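Local coordinates for sulfatase (PDB 6USS), which probably hydrolyses aryl sulfate esters as a calcium-dependent gut bacterial arylsulfatase of the sulfatase family, at residues 40-45 and 320-325; 314-319 and 360-365. The protein carries 1 engineered substitution. One frame throughout, in Å; residues are numbered along the deposited sequence.

Contact 1 (40-45 and 320-325). With CA (calcium ion), chain C.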
loop_
_atom_site.group_PDB
_atom_site.type_symbol
_atom_site.label_atom_id
_atom_site.label_comp_id
_atom_site.label_asym_id
_atom_site.label_seq_id
_atom_site.Cartn_x
_atom_site.Cartn_y
_atom_site.Cartn_z
ATOM N N MET A 40 2.821 -15.000 13.711
ATOM C CA MET A 40 2.620 -14.381 15.020
ATOM C C MET A 40 1.246 -14.767 15.548
ATOM O O MET A 40 0.222 -14.443 14.929
ATOM C CB MET A 40 2.743 -12.855 14.942
ATOM C CG MET A 40 2.566 -12.149 16.275
ATOM S SD MET A 40 3.964 -12.303 17.424
ATOM C CE MET A 40 5.265 -11.571 16.437
ATOM N N VAL A 41 1.226 -15.435 16.699
ATOM C CA VAL A 41 -0.016 -15.785 17.378
ATOM C C VAL A 41 -0.289 -14.749 18.454
ATOM O O VAL A 41 0.633 -14.181 19.048
ATOM C CB VAL A 41 0.063 -17.203 17.970
ATOM C CG1 VAL A 41 -1.285 -17.630 18.477
ATOM C CG2 VAL A 41 0.590 -18.167 16.920
ATOM N N ASP A 42 -1.565 -14.489 18.706
ATOM C CA ASP A 42 -1.985 -13.497 19.690
ATOM C C ASP A 42 -2.280 -14.144 21.044
ATOM O O ASP A 42 -3.007 -15.139 21.117
ATOM C CB ASP A 42 -3.225 -12.756 19.199
ATOM C CG ASP A 42 -3.469 -11.500 19.969
ATOM O OD1 ASP A 42 -2.467 -10.941 20.465
ATOM O OD2 ASP A 42 -4.640 -11.069 20.085
ATOM N N ASP A 43 -1.734 -13.564 22.117
ATOM C CA ASP A 43 -2.049 -13.985 23.485
ATOM C C ASP A 43 -1.773 -15.469 23.724
ATOM O O ASP A 43 -2.441 -16.104 24.544
ATOM C CB ASP A 43 -3.512 -13.679 23.850
ATOM C CG ASP A 43 -3.822 -12.189 23.876
ATOM O OD1 ASP A 43 -2.854 -11.399 23.820
ATOM O OD2 ASP A 43 -5.025 -11.820 23.952
ATOM N N MET A 44 -0.802 -16.042 23.019
ATOM C CA MET A 44 -0.445 -17.444 23.198
ATOM C C MET A 44 0.634 -17.578 24.279
ATOM O O MET A 44 1.664 -16.899 24.223
ATOM C CB MET A 44 0.026 -18.037 21.867
ATOM C CG MET A 44 0.519 -19.480 21.940
ATOM S SD MET A 44 1.214 -20.114 20.397
ATOM C CE MET A 44 1.704 -21.773 20.889
ATOM N N GLY A 45 0.399 -18.466 25.272
ATOM C CA GLY A 45 1.340 -18.633 26.362
ATOM C C GLY A 45 2.512 -19.575 26.045
ATOM O O GLY A 45 2.487 -20.373 25.108
ATOM N N MET A 320 6.209 -17.033 16.582
ATOM C CA MET A 320 6.305 -16.159 17.738
ATOM C C MET A 320 4.906 -15.904 18.287
ATOM O O MET A 320 3.901 -16.108 17.604
ATOM C CB MET A 320 7.011 -14.854 17.361
ATOM C CG MET A 320 7.221 -13.885 18.507
ATOM S SD MET A 320 8.096 -14.652 19.871
ATOM C CE MET A 320 8.610 -13.196 20.788
ATOM N N SER A 321 4.854 -15.480 19.545
ATOM C CA SER A 321 3.629 -14.992 20.152
ATOM C C SER A 321 3.901 -13.627 20.770
ATOM O O SER A 321 5.027 -13.315 21.159
ATOM C CB SER A 321 3.091 -15.961 21.213
ATOM O OG SER A 321 1.949 -15.404 21.843
ATOM N N ASP A 322 2.849 -12.818 20.886
ATOM C CA ASP A 322 3.037 -11.422 21.259
ATOM C C ASP A 322 2.947 -11.151 22.759
ATOM O O ASP A 322 3.368 -10.073 23.181
ATOM C CB ASP A 322 2.026 -10.535 20.522
ATOM C CG ASP A 322 0.641 -10.611 21.123
ATOM O OD1 ASP A 322 0.276 -11.677 21.674
ATOM O OD2 ASP A 322 -0.071 -9.589 21.070
ATOM N N ASN A 323 2.390 -12.059 23.559
ATOM C CA ASN A 323 2.405 -11.929 25.022
ATOM C C ASN A 323 1.855 -13.215 25.632
ATOM O O ASN A 323 1.460 -14.144 24.919
ATOM C CB ASN A 323 1.628 -10.704 25.525
ATOM C CG ASN A 323 0.197 -10.673 25.035
ATOM O OD1 ASN A 323 -0.616 -11.532 25.404
ATOM N ND2 ASN A 323 -0.130 -9.675 24.213
ATOM N N GLY A 324 1.843 -13.265 26.973
ATOM C CA GLY A 324 1.418 -14.468 27.668
ATOM C C GLY A 324 -0.072 -14.746 27.542
ATOM O O GLY A 324 -0.885 -13.884 27.201
ATOM N N GLY A 325 -0.445 -15.991 27.809
ATOM C CA GLY A 325 -1.850 -16.348 27.767
ATOM C C GLY A 325 -2.647 -15.609 28.825
ATOM O O GLY A 325 -2.124 -15.201 29.863
HETATM CA CA CA C . -1.822 -9.923 22.421
#
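Asp42, Asp43 and Asp322 meet at one calcium ion. Asp42 and Asp43 each give a single oxygen: Asp42 OD1 and Asp43 OD1 both lie 2.3 Å from the calcium. Asp322 uses both carboxylate oxygens unequally, with OD2 at 2.2 Å from the metal and OD1 at 2.8 Å. The Asp42 and Asp322 carboxylate planes stand 59° apart, and the cation draws their oxygens together. Asn323 also belongs to the site. The engineered Cys88, from helix 88-97, completes it; a formylglycine is predicted at this position in the natural enzyme. This is the metal site of the alkaline-phosphatase-like sulfatase fold, set where the parallel strands 35-41 and 315-321 end. Lys165 forms a salt bridge with Asp42 OD2, and Lys348 with Asp43 OD2.

Hydrogen bonds from the second shell hold these groups. The amide of Asp43 donates to Asp322 OD1 on its syn side at 2.8 Å, nearly straight at 171°. That bond should limit rotation of the carboxylate. With chi1 at 176°, Ser321 turns OG toward the 40-45 loop, where it donates in the carbonyl plane to a lone pair of Met44 O at 2.8 Å. Behind the site, Val41 N donates to Met320 O at 2.9 Å. On the other face of the sheet from Ser321, Met40 CE packs 3.7 Å from Met320 CG.

Contact 2 (314-319 and 360-365)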
loop_
_atom_site.group_PDB
_atom_site.type_symbol
_atom_site.label_atom_id
_atom_site.label_comp_id
_atom_site.label_asym_id
_atom_site.label_seq_id
_atom_site.Cartn_x
_atom_site.Cartn_y
_atom_site.Cartn_z
ATOM N N ASN A 314 14.174 -22.149 0.555
ATOM C CA ASN A 314 14.607 -20.763 0.528
ATOM C C ASN A 314 13.622 -19.852 1.258
ATOM O O ASN A 314 13.442 -18.691 0.878
ATOM C CB ASN A 314 14.831 -20.301 -0.910
ATOM C CG ASN A 314 15.785 -19.096 -0.994
ATOM O OD1 ASN A 314 16.630 -18.883 -0.105
ATOM N ND2 ASN A 314 15.643 -18.293 -2.058
ATOM N N THR A 315 12.991 -20.358 2.321
ATOM C CA THR A 315 12.058 -19.574 3.121
ATOM C C THR A 315 12.382 -19.723 4.595
ATOM O O THR A 315 12.525 -20.841 5.094
ATOM C CB THR A 315 10.608 -19.998 2.879
ATOM O OG1 THR A 315 10.233 -19.714 1.522
ATOM C CG2 THR A 315 9.687 -19.253 3.829
ATOM N N ILE A 316 12.487 -18.598 5.282
ATOM C CA ILE A 316 12.653 -18.567 6.726
ATOM C C ILE A 316 11.277 -18.481 7.377
ATOM O O ILE A 316 10.452 -17.634 7.009
ATOM C CB ILE A 316 13.534 -17.381 7.147
ATOM C CG1 ILE A 316 14.940 -17.512 6.584
ATOM C CG2 ILE A 316 13.610 -17.273 8.646
ATOM C CD1 ILE A 316 15.814 -16.301 6.898
ATOM N N VAL A 317 11.028 -19.352 8.346
ATOM C CA VAL A 317 9.788 -19.360 9.103
ATOM C C VAL A 317 10.126 -18.996 10.540
ATOM O O VAL A 317 10.948 -19.660 11.185
ATOM C CB VAL A 317 9.088 -20.725 9.022
ATOM C CG1 VAL A 317 7.811 -20.721 9.855
ATOM C CG2 VAL A 317 8.809 -21.104 7.576
ATOM N N ILE A 318 9.512 -17.926 11.038
ATOM C CA ILE A 318 9.675 -17.513 12.424
ATOM C C ILE A 318 8.323 -17.618 13.103
ATOM O O ILE A 318 7.366 -16.940 12.709
ATOM C CB ILE A 318 10.236 -16.092 12.558
ATOM C CG1 ILE A 318 11.506 -15.904 11.725
ATOM C CG2 ILE A 318 10.551 -15.829 14.011
ATOM C CD1 ILE A 318 11.948 -14.451 11.597
ATOM N N PHE A 319 8.252 -18.458 14.125
ATOM C CA PHE A 319 7.071 -18.614 14.957
ATOM C C PHE A 319 7.250 -17.786 16.218
ATOM O O PHE A 319 8.310 -17.848 16.858
ATOM C CB PHE A 319 6.849 -20.081 15.321
ATOM C CG PHE A 319 5.553 -20.341 16.012
ATOM C CD1 PHE A 319 5.422 -20.124 17.379
ATOM C CD2 PHE A 319 4.471 -20.829 15.307
ATOM C CE1 PHE A 319 4.225 -20.379 18.022
ATOM C CE2 PHE A 319 3.263 -21.080 15.946
ATOM C CZ PHE A 319 3.143 -20.855 17.306
ATOM N N MET A 360 8.896 -19.554 20.693
ATOM C CA MET A 360 9.541 -19.015 19.506
ATOM C C MET A 360 10.344 -20.102 18.809
ATOM O O MET A 360 11.071 -20.869 19.449
ATOM C CB MET A 360 10.435 -17.827 19.855
ATOM C CG MET A 360 11.119 -17.182 18.670
ATOM S SD MET A 360 12.265 -15.903 19.221
ATOM C CE MET A 360 13.239 -15.685 17.738
ATOM N N ILE A 361 10.201 -20.164 17.490
ATOM C CA ILE A 361 10.832 -21.191 16.669
ATOM C C ILE A 361 11.342 -20.536 15.394
ATOM O O ILE A 361 10.684 -19.654 14.831
ATOM C CB ILE A 361 9.855 -22.335 16.320
ATOM C CG1 ILE A 361 9.122 -22.847 17.565
ATOM C CG2 ILE A 361 10.593 -23.459 15.645
ATOM C CD1 ILE A 361 8.129 -23.962 17.259
ATOM N N VAL A 362 12.509 -20.963 14.927
ATOM C CA VAL A 362 13.013 -20.474 13.654
ATOM C C VAL A 362 13.482 -21.657 12.825
ATOM O O VAL A 362 14.322 -22.451 13.274
ATOM C CB VAL A 362 14.142 -19.449 13.828
ATOM C CG1 VAL A 362 14.818 -19.188 12.491
ATOM C CG2 VAL A 362 13.603 -18.157 14.438
ATOM N N ARG A 363 12.919 -21.785 11.629
ATOM C CA ARG A 363 13.438 -22.671 10.604
ATOM C C ARG A 363 14.132 -21.791 9.587
ATOM O O ARG A 363 13.636 -20.715 9.250
ATOM C CB ARG A 363 12.332 -23.496 9.937
ATOM C CG ARG A 363 12.848 -24.558 8.950
ATOM C CD ARG A 363 11.731 -25.484 8.450
ATOM N NE ARG A 363 10.858 -24.854 7.460
ATOM C CZ ARG A 363 9.693 -25.360 7.046
ATOM N NH1 ARG A 363 9.250 -26.515 7.529
ATOM N NH2 ARG A 363 8.968 -24.710 6.136
ATOM N N TRP A 364 15.296 -22.226 9.143
ATOM C CA TRP A 364 16.129 -21.510 8.186
ATOM C C TRP A 364 17.021 -22.567 7.545
ATOM O O TRP A 364 18.168 -22.765 7.978
ATOM C CB TRP A 364 16.931 -20.419 8.900
ATOM C CG TRP A 364 17.688 -19.482 8.000
ATOM C CD1 TRP A 364 17.787 -19.543 6.641
ATOM C CD2 TRP A 364 18.452 -18.340 8.406
ATOM N NE1 TRP A 364 18.562 -18.503 6.173
ATOM C CE2 TRP A 364 18.984 -17.752 7.238
ATOM C CE3 TRP A 364 18.729 -17.749 9.643
ATOM C CZ2 TRP A 364 19.786 -16.615 7.272
ATOM C CZ3 TRP A 364 19.517 -16.610 9.675
ATOM C CH2 TRP A 364 20.037 -16.055 8.493
ATOM N N PRO A 365 16.510 -23.296 6.553
ATOM C CA PRO A 365 17.235 -24.473 6.041
ATOM C C PRO A 365 18.597 -24.103 5.467
ATOM O O PRO A 365 18.737 -23.132 4.718
ATOM C CB PRO A 365 16.292 -25.026 4.963
ATOM C CG PRO A 365 14.935 -24.431 5.281
ATOM C CD PRO A 365 15.213 -23.093 5.880
#
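Val317 and Arg363 face each other as an antiparallel hydrogen-bonded pair, with strands 315-319 and 360-363 side by side in the large mixed sheet of the sulfatase fold. The axes of these two short segments run antiparallel, at 175°. Both backbone groups of each residue are used: Arg363 N donates to Val317 O at 2.9 Å, and Val317 N donates to Arg363 O at 3.1 Å. Phe319 and Ile361 form the next such pair. Phe319 N reaches Ile361 O at 2.8 Å, while Ile361 N binds Phe319 O. Ile318 and Val362, between them, are a non-hydrogen-bonded pair. The amide and carbonyl of Ile318 are turned to strand 35-41, where they bond with the backbones of Ile37 and Phe39.

Polar side-chain ends find partners outside the two strands. Arg363 NH1 bonds to Gln75 OE1, and NH2 of the same guanidinium lies 3.9 Å from Val317 CG2. Thr315 OG1 has the carbonyl of Glu311 and the side chain of Asn35 as partners. Leu72 of helix 67-74 lies against Val317, Ile361 and Arg363, on the face shared with Phe319. Ile318 CG2 and Val362 CG2 touch on the other face.

Beyond the last bridge, Ile316 turns CG1 away from its carbonyl carbon (chi1 -63°) and over the Trp364 indole. Ile316 CD1 makes a CH-pi contact 3.5 Å from the centroid of the Trp364 five-membered ring, 9° off its normal.

In the fold
Strand 315-321 serves both contacts. Contact 1 uses its C-terminal end beside strand 35-41, and contact 2 uses the length before it beside strand 357-363, so three neighbouring strands of one sheet are joined. The centres of the contacts are about 17 Å apart. Contact 1 holds the calcium; at the nearest atoms, the side chain of Phe319 in contact 2 is about 13 Å from that ion and about 10 Å from the side chain of Asp322. The contacts touch directly. Phe319 CZ lies 3.7 Å from both Met44 SD and Val41 CG2. On the other face, Met320 SD is 3.9 Å from Met360 CB.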